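Side-chain contacts in cysteine desulfurase (Fervidobacterium islandicum, PDB 6A6E), which catalyses, as a pyridoxal-phosphate-dependent cysteine desulfurase of the SufS type, the release of sulfur from cysteine, probably for iron-sulfur cluster assembly: residues S101-T104 with M105-F109; L256-F259 with L260-G263. All blocks are in the same frame, centred on the assembly; numbering follows the deposited sequence.

Contact 1: S101-T104 with M105-F109; sequences SGTT and MGINF. With PLP (pyridoxal-5'-phosphate), chain E.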
# COMPACT_ATOMS: atom_id res chain seq x y z
N SER A 101 -0.04 2.75 3.56
CA SER A 101 0.01 1.28 3.33
C SER A 101 -0.02 0.49 4.64
O SER A 101 -0.22 -0.74 4.60
CB SER A 101 1.22 0.92 2.52
OG SER A 101 2.41 1.10 3.28
N GLY A 102 0.13 1.17 5.79
CA GLY A 102 0.20 0.46 7.10
C GLY A 102 0.88 1.23 8.21
O GLY A 102 1.44 2.34 7.98
N THR A 103 0.88 0.64 9.40
CA THR A 103 1.61 1.22 10.51
C THR A 103 3.08 1.48 10.16
O THR A 103 3.57 2.57 10.39
CB THR A 103 1.57 0.32 11.70
OG1 THR A 103 0.22 0.12 12.09
CG2 THR A 103 2.41 0.93 12.87
N THR A 104 3.77 0.47 9.64
CA THR A 104 5.16 0.58 9.31
C THR A 104 5.44 1.78 8.41
O THR A 104 6.33 2.59 8.72
CB THR A 104 5.68 -0.72 8.69
OG1 THR A 104 5.46 -1.81 9.59
CG2 THR A 104 7.19 -0.64 8.36
N MET A 105 4.70 1.92 7.33
CA MET A 105 4.89 3.11 6.46
C MET A 105 4.68 4.41 7.24
O MET A 105 5.45 5.36 7.11
CB MET A 105 3.95 3.09 5.23
CG MET A 105 3.82 4.48 4.56
SD MET A 105 3.00 4.48 2.94
CE MET A 105 2.59 6.24 2.71
N GLY A 106 3.61 4.49 8.01
CA GLY A 106 3.37 5.64 8.89
C GLY A 106 4.53 6.08 9.76
O GLY A 106 4.85 7.25 9.79
N ILE A 107 5.19 5.15 10.43
CA ILE A 107 6.33 5.47 11.24
C ILE A 107 7.47 5.98 10.36
O ILE A 107 8.17 6.95 10.70
CB ILE A 107 6.83 4.31 12.16
CG1 ILE A 107 5.77 3.85 13.17
CG2 ILE A 107 8.08 4.70 12.95
CD1 ILE A 107 5.51 4.87 14.24
N ASN A 108 7.71 5.29 9.26
CA ASN A 108 8.78 5.75 8.36
C ASN A 108 8.49 7.17 7.85
O ASN A 108 9.42 7.98 7.73
CB ASN A 108 8.98 4.78 7.19
CG ASN A 108 9.80 3.57 7.57
OD1 ASN A 108 11.04 3.59 7.46
ND2 ASN A 108 9.13 2.51 8.07
N PHE A 109 7.23 7.45 7.53
CA PHE A 109 6.77 8.74 7.06
C PHE A 109 7.18 9.80 8.12
O PHE A 109 7.77 10.86 7.79
CB PHE A 109 5.28 8.64 6.83
CG PHE A 109 4.54 9.92 6.53
CD1 PHE A 109 4.68 11.07 7.30
CD2 PHE A 109 3.55 9.90 5.56
CE1 PHE A 109 3.93 12.22 7.04
CE2 PHE A 109 2.79 11.04 5.30
CZ PHE A 109 3.01 12.21 6.03
N1 PLP E . 3.53 -2.19 16.01
C2 PLP E . 2.82 -3.04 16.70
C2A PLP E . 2.75 -2.92 18.19
C3 PLP E . 2.16 -4.12 15.97
O3 PLP E . 1.47 -5.01 16.67
C4 PLP E . 2.23 -4.18 14.51
C4A PLP E . 1.53 -5.16 13.71
C5 PLP E . 3.08 -3.19 13.84
C6 PLP E . 3.67 -2.27 14.65
C5A PLP E . 3.32 -3.20 12.33
O4P PLP E . 2.21 -3.28 11.45
P PLP E . 2.26 -3.56 9.85
O1P PLP E . 2.96 -2.44 9.19
O2P PLP E . 2.91 -4.91 9.81
O3P PLP E . 0.79 -3.56 9.55
O HOH W 1 3.29 -0.02 5.86
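The flat carboxamide of N108 takes T104 O practically into its own plane, 8° out of it, with N108 ND2 2.9 Å from T104 O. On the acceptor's side this donor stands 51° above the carbonyl plane, whereas N108 N, 3.1 Å from T104 O, is only slightly tilted from that plane. One oxygen thus holds two N-H groups of one residue, and the amide is further fixed through ND2 by Y261 O of the second subunit. Alongside, T104 CG2 lies 3.7 Å from N108 ND2. T104 OG1 sits beside its backbone N (chi1 -57°), which lets both grip one phosphate oxygen: T104 OG1 is 2.6 Å and T104 N 3.1 Å from PLP O1P. At the helix start, with G102 as N-cap, S101 OG touches M105 CB at 3.2 Å, and a water links that hydroxyl to M105 N, 2.8 Å from the water. S101 N makes a weak bond to M105 SD. This phosphate site at a helix N terminus, whose dipole would probably steady the anion, is that of fold-type I PLP enzymes. T103 and I107 pack on strands 206-210 and 229-233, while I107 and N108 lean on helix 138-147.

Contact 2: L256-F259 with L260-G263; sequences LEPF and LYGG
Y261 OH is held by two groups: it donates to E257 OE2, 2.6 Å away, and is also bonded to K116 NZ, which bonds to P258 O and F259 O as well and so ties this irregular loop to helix 103-116. The carboxylate oxygen sits at the edge of the tyrosine ring, in its plane, and offers its anti lone pair; the carboxylate and ring planes are 54° apart. A bend in the glutamate chain (chi2 73°) swings the carboxylate across the tyrosine, the two side chains crossing at about a right angle. A phenylalanine in place of Y261 would probably leave E257 OE2 and K116 NZ without their shared hydroxyl and set the carboxylate freer to turn. P258 CB packs against the same ring, 4.1 Å from Y261 CE1. On the next pair, L260 CD2 lies over one face of F259, 3.9 Å from the centroid of the F259 ring and 14° off its normal, a CH-pi contact between side chains that run side by side. E257 OE1 forms a salt bridge to R142 of the second subunit and F259 meets F259 of that subunit, which marks this buried loop as part of the dimer interface in a class-V aminotransferase family member, a fold-type I PLP enzyme.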
# COMPACT_ATOMS: atom_id res chain seq x y z
N LEU A 256 4.64 20.15 7.89
CA LEU A 256 5.51 19.00 7.66
C LEU A 256 5.80 18.91 6.20
O LEU A 256 4.85 19.02 5.41
CB LEU A 256 4.82 17.70 8.04
CG LEU A 256 4.89 17.02 9.37
CD1 LEU A 256 4.28 15.61 9.18
CD2 LEU A 256 6.31 16.95 9.91
N GLU A 257 7.07 18.72 5.82
CA GLU A 257 7.44 18.31 4.46
C GLU A 257 6.79 16.91 4.09
O GLU A 257 6.82 15.98 4.89
CB GLU A 257 8.97 18.21 4.32
CG GLU A 257 9.50 17.72 2.94
CD GLU A 257 9.39 18.72 1.80
OE1 GLU A 257 9.06 19.89 2.04
OE2 GLU A 257 9.56 18.34 0.63
N PRO A 258 6.21 16.79 2.89
CA PRO A 258 5.62 15.47 2.51
C PRO A 258 6.69 14.42 2.57
O PRO A 258 7.87 14.71 2.27
CB PRO A 258 5.14 15.69 1.10
CG PRO A 258 4.80 17.19 1.04
CD PRO A 258 5.83 17.85 1.93
N PHE A 259 6.30 13.20 2.91
CA PHE A 259 7.22 12.07 2.84
C PHE A 259 7.49 11.64 1.34
O PHE A 259 8.60 11.66 0.86
CB PHE A 259 6.62 10.88 3.68
CG PHE A 259 7.46 9.69 3.71
CD1 PHE A 259 8.83 9.79 3.62
CD2 PHE A 259 6.87 8.43 3.72
CE1 PHE A 259 9.63 8.67 3.63
CE2 PHE A 259 7.68 7.30 3.77
CZ PHE A 259 9.04 7.43 3.73
N LEU A 260 6.44 11.22 0.66
CA LEU A 260 6.44 10.84 -0.71
C LEU A 260 5.89 11.95 -1.61
O LEU A 260 4.99 12.73 -1.21
CB LEU A 260 5.55 9.61 -0.91
CG LEU A 260 5.80 8.39 -0.01
CD1 LEU A 260 4.88 7.21 -0.36
CD2 LEU A 260 7.24 8.03 -0.08
N TYR A 261 6.37 11.93 -2.87
CA TYR A 261 5.97 12.89 -3.88
C TYR A 261 5.46 12.25 -5.13
O TYR A 261 5.86 11.15 -5.46
CB TYR A 261 7.20 13.69 -4.27
CG TYR A 261 7.96 14.29 -3.11
CD1 TYR A 261 7.55 15.47 -2.54
CD2 TYR A 261 9.13 13.68 -2.64
CE1 TYR A 261 8.28 16.03 -1.47
CE2 TYR A 261 9.86 14.22 -1.59
CZ TYR A 261 9.46 15.40 -1.04
OH TYR A 261 10.23 15.90 0.03
N GLY A 262 4.58 12.95 -5.83
CA GLY A 262 3.99 12.48 -7.06
C GLY A 262 2.70 13.21 -7.33
O GLY A 262 2.50 14.37 -6.92
N GLY A 263 1.78 12.53 -7.98
CA GLY A 263 0.54 13.10 -8.33
C GLY A 263 -0.37 13.26 -7.17
O GLY A 263 -0.10 12.69 -6.07

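In the fold
From the N terminus, contact 1 comes first, where the chain leaves strand 97-100 and enters helix 103-116; contact 2 follows much later, in the loop between helix 250-253 and strand 268-269. Each is local and closes no long loop, and the two stand in series, neither nested nor crossed. Although far apart in sequence, their centres lie about 14 Å from each other, and they touch: F109 CA lies 3.4 Å from F259 CD2, and M105 CE 3.9 Å from L260 CD1. L256, F259 and L260 thus pack along the flank of helix 103-116, whose N-terminal end holds the cofactor phosphate. Both contacts also reach the second subunit: N108 bonds to Y261 of that subunit, joining each helix to the other chain's interface loop.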